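Local coordinates for protein ADP-ribosylating toxin CARDS (Mycoplasma pneumoniae, PDB 4TLV) that transfers the ADP-ribosyl group from NAD(+) to multiple target proteins in vitro and elicits vacuolization of mammalian cells as the main virulence factor of its bacterium, at residues V442-T456 with S463-L477. Numbering follows the deposited sequence.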
loop_
_atom_site.group_PDB
_atom_site.type_symbol
_atom_site.label_atom_id
_atom_site.label_comp_id
_atom_site.label_asym_id
_atom_site.label_seq_id
_atom_site.Cartn_x
_atom_site.Cartn_y
_atom_site.Cartn_z
ATOM N N VAL A 442 -0.842 4.614 7.584
ATOM C CA VAL A 442 0.190 3.595 7.829
ATOM C C VAL A 442 0.191 3.235 9.305
ATOM O O VAL A 442 0.163 4.126 10.162
ATOM C CB VAL A 442 1.623 4.096 7.485
ATOM C CG1 VAL A 442 2.649 2.973 7.716
ATOM C CG2 VAL A 442 1.688 4.596 6.053
ATOM N N ASP A 443 0.171 1.941 9.607
ATOM C CA ASP A 443 0.321 1.482 10.993
ATOM C C ASP A 443 1.792 1.610 11.368
ATOM O O ASP A 443 2.639 0.909 10.810
ATOM C CB ASP A 443 -0.153 0.030 11.125
ATOM C CG ASP A 443 -0.161 -0.475 12.582
ATOM O OD1 ASP A 443 0.450 0.160 13.462
ATOM O OD2 ASP A 443 -0.784 -1.529 12.839
ATOM N N VAL A 444 2.111 2.553 12.253
ATOM C CA VAL A 444 3.511 2.797 12.604
ATOM C C VAL A 444 3.864 2.217 13.976
ATOM O O VAL A 444 5.041 2.054 14.301
ATOM C CB VAL A 444 3.893 4.297 12.506
ATOM C CG1 VAL A 444 3.883 4.763 11.038
ATOM C CG2 VAL A 444 2.952 5.168 13.363
ATOM N N GLN A 445 2.847 1.891 14.775
ATOM C CA GLN A 445 3.093 1.134 15.991
ATOM C C GLN A 445 4.239 1.742 16.841
ATOM O O GLN A 445 5.126 1.020 17.304
ATOM C CB GLN A 445 3.418 -0.304 15.599
ATOM C CG GLN A 445 3.227 -1.340 16.685
ATOM C CD GLN A 445 3.367 -2.773 16.176
ATOM O OE1 GLN A 445 4.002 -3.029 15.149
ATOM N NE2 GLN A 445 2.774 -3.718 16.907
ATOM N N LEU A 446 4.217 3.059 17.044
ATOM C CA LEU A 446 5.345 3.749 17.696
ATOM C C LEU A 446 5.567 3.246 19.106
ATOM O O LEU A 446 4.619 2.971 19.827
ATOM C CB LEU A 446 5.148 5.262 17.741
ATOM C CG LEU A 446 4.841 5.950 16.406
ATOM C CD1 LEU A 446 4.733 7.442 16.628
ATOM C CD2 LEU A 446 5.911 5.609 15.346
ATOM N N GLY A 447 6.829 3.145 19.503
ATOM C CA GLY A 447 7.146 2.747 20.862
ATOM C C GLY A 447 8.583 3.105 21.175
ATOM O O GLY A 447 9.245 3.782 20.401
ATOM N N TRP A 448 9.056 2.664 22.328
ATOM C CA TRP A 448 10.471 2.763 22.617
ATOM C C TRP A 448 10.932 1.526 23.356
ATOM O O TRP A 448 10.110 0.724 23.805
ATOM C CB TRP A 448 10.841 4.077 23.321
ATOM C CG TRP A 448 10.202 4.358 24.668
ATOM C CD1 TRP A 448 8.939 4.841 24.895
ATOM C CD2 TRP A 448 10.825 4.241 25.961
ATOM N NE1 TRP A 448 8.734 5.017 26.253
ATOM C CE2 TRP A 448 9.875 4.656 26.925
ATOM C CE3 TRP A 448 12.097 3.830 26.393
ATOM C CZ2 TRP A 448 10.151 4.660 28.299
ATOM C CZ3 TRP A 448 12.372 3.836 27.763
ATOM C CH2 TRP A 448 11.400 4.248 28.698
ATOM N N TYR A 449 12.249 1.365 23.447
ATOM C CA TYR A 449 12.861 0.143 23.927
ATOM C C TYR A 449 13.963 0.498 24.908
ATOM O O TYR A 449 14.733 1.427 24.680
ATOM C CB TYR A 449 13.466 -0.588 22.737
ATOM C CG TYR A 449 14.168 -1.874 23.039
ATOM C CD1 TYR A 449 13.459 -3.062 23.174
ATOM C CD2 TYR A 449 15.554 -1.920 23.145
ATOM C CE1 TYR A 449 14.110 -4.247 23.417
ATOM C CE2 TYR A 449 16.207 -3.097 23.392
ATOM C CZ TYR A 449 15.490 -4.257 23.526
ATOM O OH TYR A 449 16.165 -5.430 23.771
ATOM N N TRP A 450 14.025 -0.227 26.009
ATOM C CA TRP A 450 15.067 0.029 26.991
ATOM C C TRP A 450 15.439 -1.249 27.705
ATOM O O TRP A 450 14.614 -1.870 28.371
ATOM C CB TRP A 450 14.642 1.116 27.986
ATOM C CG TRP A 450 15.778 1.534 28.882
ATOM C CD1 TRP A 450 15.879 1.336 30.232
ATOM C CD2 TRP A 450 16.997 2.181 28.479
ATOM N NE1 TRP A 450 17.075 1.833 30.694
ATOM C CE2 TRP A 450 17.782 2.353 29.641
ATOM C CE3 TRP A 450 17.501 2.628 27.247
ATOM C CZ2 TRP A 450 19.044 2.964 29.610
ATOM C CZ3 TRP A 450 18.755 3.233 27.217
ATOM C CH2 TRP A 450 19.510 3.397 28.397
ATOM N N ARG A 451 16.686 -1.669 27.506
ATOM C CA ARG A 451 17.249 -2.806 28.221
ATOM C C ARG A 451 16.410 -4.072 28.121
ATOM O O ARG A 451 16.254 -4.801 29.102
ATOM C CB ARG A 451 17.495 -2.435 29.686
ATOM C CG ARG A 451 18.581 -1.382 29.862
ATOM C CD ARG A 451 18.765 -0.988 31.325
ATOM N NE ARG A 451 19.075 -2.129 32.190
ATOM C CZ ARG A 451 20.300 -2.612 32.388
ATOM N NH1 ARG A 451 21.336 -2.062 31.768
ATOM N NH2 ARG A 451 20.486 -3.649 33.202
ATOM N N GLY A 452 15.863 -4.333 26.939
ATOM C CA GLY A 452 15.100 -5.544 26.715
ATOM C C GLY A 452 13.599 -5.404 26.898
ATOM O O GLY A 452 12.847 -6.321 26.574
ATOM N N TYR A 453 13.163 -4.261 27.411
ATOM C CA TYR A 453 11.738 -4.015 27.634
ATOM C C TYR A 453 11.140 -3.042 26.618
ATOM O O TYR A 453 11.742 -2.017 26.299
ATOM C CB TYR A 453 11.506 -3.472 29.053
ATOM C CG TYR A 453 11.902 -4.448 30.138
ATOM C CD1 TYR A 453 11.074 -5.510 30.480
ATOM C CD2 TYR A 453 13.118 -4.323 30.801
ATOM C CE1 TYR A 453 11.437 -6.414 31.470
ATOM C CE2 TYR A 453 13.483 -5.219 31.795
ATOM C CZ TYR A 453 12.640 -6.259 32.121
ATOM O OH TYR A 453 13.005 -7.146 33.109
ATOM N N TYR A 454 9.938 -3.351 26.142
ATOM C CA TYR A 454 9.199 -2.434 25.269
ATOM C C TYR A 454 8.248 -1.503 26.019
ATOM O O TYR A 454 7.619 -1.892 27.009
ATOM C CB TYR A 454 8.399 -3.226 24.227
ATOM C CG TYR A 454 9.265 -3.997 23.266
ATOM C CD1 TYR A 454 9.812 -5.219 23.626
ATOM C CD2 TYR A 454 9.554 -3.491 22.003
ATOM C CE1 TYR A 454 10.610 -5.929 22.756
ATOM C CE2 TYR A 454 10.356 -4.199 21.116
ATOM C CZ TYR A 454 10.882 -5.415 21.499
ATOM O OH TYR A 454 11.677 -6.126 20.626
ATOM N N TYR A 455 8.130 -0.281 25.517
ATOM C CA TYR A 455 7.180 0.690 26.031
ATOM C C TYR A 455 6.321 1.267 24.919
ATOM O O TYR A 455 6.742 1.344 23.764
ATOM C CB TYR A 455 7.908 1.830 26.715
ATOM C CG TYR A 455 8.671 1.381 27.946
ATOM C CD1 TYR A 455 9.952 0.855 27.833
ATOM C CD2 TYR A 455 8.103 1.482 29.213
ATOM C CE1 TYR A 455 10.668 0.441 28.963
ATOM C CE2 TYR A 455 8.807 1.072 30.352
ATOM C CZ TYR A 455 10.080 0.559 30.218
ATOM O OH TYR A 455 10.767 0.153 31.343
ATOM N N THR A 456 5.130 1.708 25.299
ATOM C CA THR A 456 4.141 2.230 24.366
ATOM C C THR A 456 3.621 3.576 24.892
ATOM O O THR A 456 3.518 3.784 26.107
ATOM C CB THR A 456 2.990 1.208 24.174
ATOM O OG1 THR A 456 2.165 1.601 23.074
ATOM C CG2 THR A 456 2.135 1.094 25.448
ATOM N N SER A 463 4.208 6.686 29.378
ATOM C CA SER A 463 4.337 5.390 28.710
ATOM C C SER A 463 3.909 4.253 29.614
ATOM O O SER A 463 3.992 4.342 30.841
ATOM C CB SER A 463 5.783 5.122 28.249
ATOM O OG SER A 463 6.300 6.225 27.548
ATOM N N TYR A 464 3.481 3.174 28.982
ATOM C CA TYR A 464 3.108 1.938 29.644
ATOM C C TYR A 464 4.141 0.915 29.197
ATOM O O TYR A 464 4.649 0.987 28.075
ATOM C CB TYR A 464 1.709 1.562 29.158
ATOM C CG TYR A 464 1.039 0.330 29.727
ATOM C CD1 TYR A 464 1.603 -0.930 29.577
ATOM C CD2 TYR A 464 -0.207 0.420 30.344
ATOM C CE1 TYR A 464 0.967 -2.074 30.065
ATOM C CE2 TYR A 464 -0.858 -0.717 30.835
ATOM C CZ TYR A 464 -0.263 -1.960 30.691
ATOM O OH TYR A 464 -0.893 -3.092 31.167
ATOM N N GLN A 465 4.469 -0.032 30.067
ATOM C CA GLN A 465 5.468 -1.028 29.727
ATOM C C GLN A 465 4.831 -2.226 29.054
ATOM O O GLN A 465 4.371 -3.158 29.709
ATOM C CB GLN A 465 6.267 -1.459 30.963
ATOM C CG GLN A 465 7.574 -2.181 30.625
ATOM C CD GLN A 465 7.374 -3.634 30.261
ATOM O OE1 GLN A 465 7.050 -4.462 31.116
ATOM N NE2 GLN A 465 7.590 -3.964 28.988
ATOM N N MET A 466 4.802 -2.174 27.728
ATOM C CA MET A 466 4.330 -3.264 26.892
ATOM C C MET A 466 4.617 -2.867 25.443
ATOM O O MET A 466 4.835 -1.688 25.138
ATOM C CB MET A 466 2.829 -3.513 27.099
ATOM C CG MET A 466 1.961 -2.301 26.795
ATOM S SD MET A 466 0.170 -2.564 26.955
ATOM C CE MET A 466 -0.260 -3.049 25.286
ATOM N N LYS A 467 4.615 -3.843 24.552
ATOM C CA LYS A 467 4.850 -3.549 23.157
ATOM C C LYS A 467 3.584 -2.904 22.585
ATOM O O LYS A 467 2.473 -3.313 22.911
ATOM C CB LYS A 467 5.236 -4.819 22.398
ATOM C CG LYS A 467 5.857 -4.541 21.030
ATOM C CD LYS A 467 6.342 -5.822 20.359
ATOM C CE LYS A 467 6.736 -5.570 18.904
ATOM N NZ LYS A 467 7.320 -6.784 18.258
ATOM N N THR A 468 3.753 -1.864 21.779
ATOM C CA THR A 468 2.618 -1.195 21.158
ATOM C C THR A 468 1.852 -2.206 20.312
ATOM O O THR A 468 2.447 -2.925 19.512
ATOM C CB THR A 468 3.093 -0.039 20.281
ATOM O OG1 THR A 468 3.805 0.907 21.091
ATOM C CG2 THR A 468 1.912 0.653 19.619
ATOM N N PRO A 469 0.528 -2.293 20.505
ATOM C CA PRO A 469 -0.198 -3.284 19.704
ATOM C C PRO A 469 -0.369 -2.845 18.252
ATOM O O PRO A 469 -0.295 -1.653 17.933
ATOM C CB PRO A 469 -1.569 -3.338 20.377
ATOM C CG PRO A 469 -1.748 -1.973 20.949
ATOM C CD PRO A 469 -0.362 -1.574 21.434
ATOM N N ASP A 470 -0.612 -3.815 17.382
ATOM C CA ASP A 470 -0.989 -3.521 16.008
ATOM C C ASP A 470 -2.308 -2.755 16.010
ATOM O O ASP A 470 -3.148 -2.946 16.891
ATOM C CB ASP A 470 -1.185 -4.817 15.222
ATOM C CG ASP A 470 0.083 -5.637 15.124
ATOM O OD1 ASP A 470 1.063 -5.139 14.531
ATOM O OD2 ASP A 470 0.092 -6.776 15.633
ATOM N N GLY A 471 -2.485 -1.899 15.012
ATOM C CA GLY A 471 -3.771 -1.280 14.752
ATOM C C GLY A 471 -4.135 -0.137 15.680
ATOM O O GLY A 471 -5.330 0.143 15.889
ATOM N N GLN A 472 -3.127 0.547 16.219
ATOM C CA GLN A 472 -3.379 1.592 17.217
ATOM C C GLN A 472 -2.795 2.970 16.894
ATOM O O GLN A 472 -3.455 3.996 17.058
ATOM C CB GLN A 472 -2.859 1.145 18.591
ATOM C CG GLN A 472 -3.323 2.070 19.699
ATOM C CD GLN A 472 -2.973 1.553 21.058
ATOM O OE1 GLN A 472 -3.792 0.936 21.737
ATOM N NE2 GLN A 472 -1.743 1.786 21.463
ATOM N N ILE A 473 -1.547 2.993 16.446
ATOM C CA ILE A 473 -0.871 4.250 16.184
ATOM C C ILE A 473 -0.528 4.311 14.716
ATOM O O ILE A 473 0.126 3.409 14.187
ATOM C CB ILE A 473 0.416 4.390 17.047
ATOM C CG1 ILE A 473 0.073 4.116 18.518
ATOM C CG2 ILE A 473 1.024 5.765 16.841
ATOM C CD1 ILE A 473 1.162 4.472 19.531
ATOM N N PHE A 474 -0.972 5.380 14.074
ATOM C CA PHE A 474 -0.943 5.499 12.625
ATOM C C PHE A 474 -0.332 6.798 12.164
ATOM O O PHE A 474 -0.289 7.783 12.898
ATOM C CB PHE A 474 -2.371 5.458 12.077
ATOM C CG PHE A 474 -3.094 4.177 12.362
ATOM C CD1 PHE A 474 -3.799 4.022 13.548
ATOM C CD2 PHE A 474 -3.086 3.135 11.444
ATOM C CE1 PHE A 474 -4.485 2.859 13.819
ATOM C CE2 PHE A 474 -3.774 1.959 11.715
ATOM C CZ PHE A 474 -4.484 1.832 12.912
ATOM N N TYR A 475 0.132 6.790 10.919
ATOM C CA TYR A 475 0.610 7.996 10.275
ATOM C C TYR A 475 -0.236 8.218 9.032
ATOM O O TYR A 475 -0.358 7.316 8.203
ATOM C CB TYR A 475 2.071 7.789 9.905
ATOM C CG TYR A 475 2.795 8.975 9.297
ATOM C CD1 TYR A 475 3.207 10.047 10.077
ATOM C CD2 TYR A 475 3.141 8.980 7.959
ATOM C CE1 TYR A 475 3.919 11.117 9.522
ATOM C CE2 TYR A 475 3.854 10.034 7.399
ATOM C CZ TYR A 475 4.243 11.102 8.185
ATOM O OH TYR A 475 4.964 12.134 7.606
ATOM N N ASP A 476 -0.853 9.391 8.921
ATOM C CA ASP A 476 -1.685 9.701 7.757
ATOM C C ASP A 476 -0.820 10.275 6.654
ATOM O O ASP A 476 -0.342 11.398 6.764
ATOM C CB ASP A 476 -2.778 10.709 8.098
ATOM C CG ASP A 476 -3.530 11.165 6.865
ATOM O OD1 ASP A 476 -3.627 10.372 5.893
ATOM O OD2 ASP A 476 -3.984 12.321 6.846
ATOM N N LEU A 477 -0.618 9.509 5.585
ATOM C CA LEU A 477 0.254 9.962 4.498
ATOM C C LEU A 477 -0.273 11.195 3.769
ATOM O O LEU A 477 0.494 11.894 3.112
ATOM C CB LEU A 477 0.475 8.827 3.496
ATOM C CG LEU A 477 1.320 7.665 4.019
ATOM C CD1 LEU A 477 1.185 6.461 3.071
ATOM C CD2 LEU A 477 2.803 8.074 4.210
HETATM O O HOH W 1 -0.202 0.361 16.055
HETATM O O HOH W 2 8.567 -5.823 26.982
HETATM O O HOH W 3 6.557 -0.957 21.847
HETATM O O HOH W 4 -0.498 1.644 23.560
#
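The carbonyl oxygen of Ile473 is gripped by two successive backbone amides, Val444 N at 2.9 Å and Gln445 N at 3.2 Å, where the 442-456 chain leaves its strand. Asp443, next to the antiparallel hydrogen-bonded pair Val442-Tyr475, suits its position because its carboxylate reaches the turn at Gly471: with CG anti to the backbone N (chi1 -174°), OD2 takes the Gly471 N-H at 2.8 Å from above the carboxylate plane, while OD1 accepts from a water. A glycine is at ease in this turn, whose backbone is left-handed (phi 77°). The extended Gln445 side chain carries NE2 to Thr468 O (2.7 Å).

Both segments belong to the beta-trefoil D3 domain, where strand 441-443 edges one sheet and strands 448-450, 453-457 and 463-464 form another. Between them, the short Thr468 hydroxyl meets two partners: OG1 donates to Leu446 O at 2.6 Å from above the carbonyl plane and lies 2.7 Å from Thr456 OG1. Ile473, branched at CB, sets CG2 against Val444 CG2 and Leu446 CG, the Leu446 side chain crossing it at about a right angle. Trp448 NE1 points almost straight at Ser463 OG (3.0 Å), in the indole plane; that hydroxyl also bonds Gly565 O. Gln465, bent at chi2 (-80°), is long enough to press its CG methylene on the Tyr455 ring face (CH-pi) while NE2 donates to a lone pair of Tyr454 O.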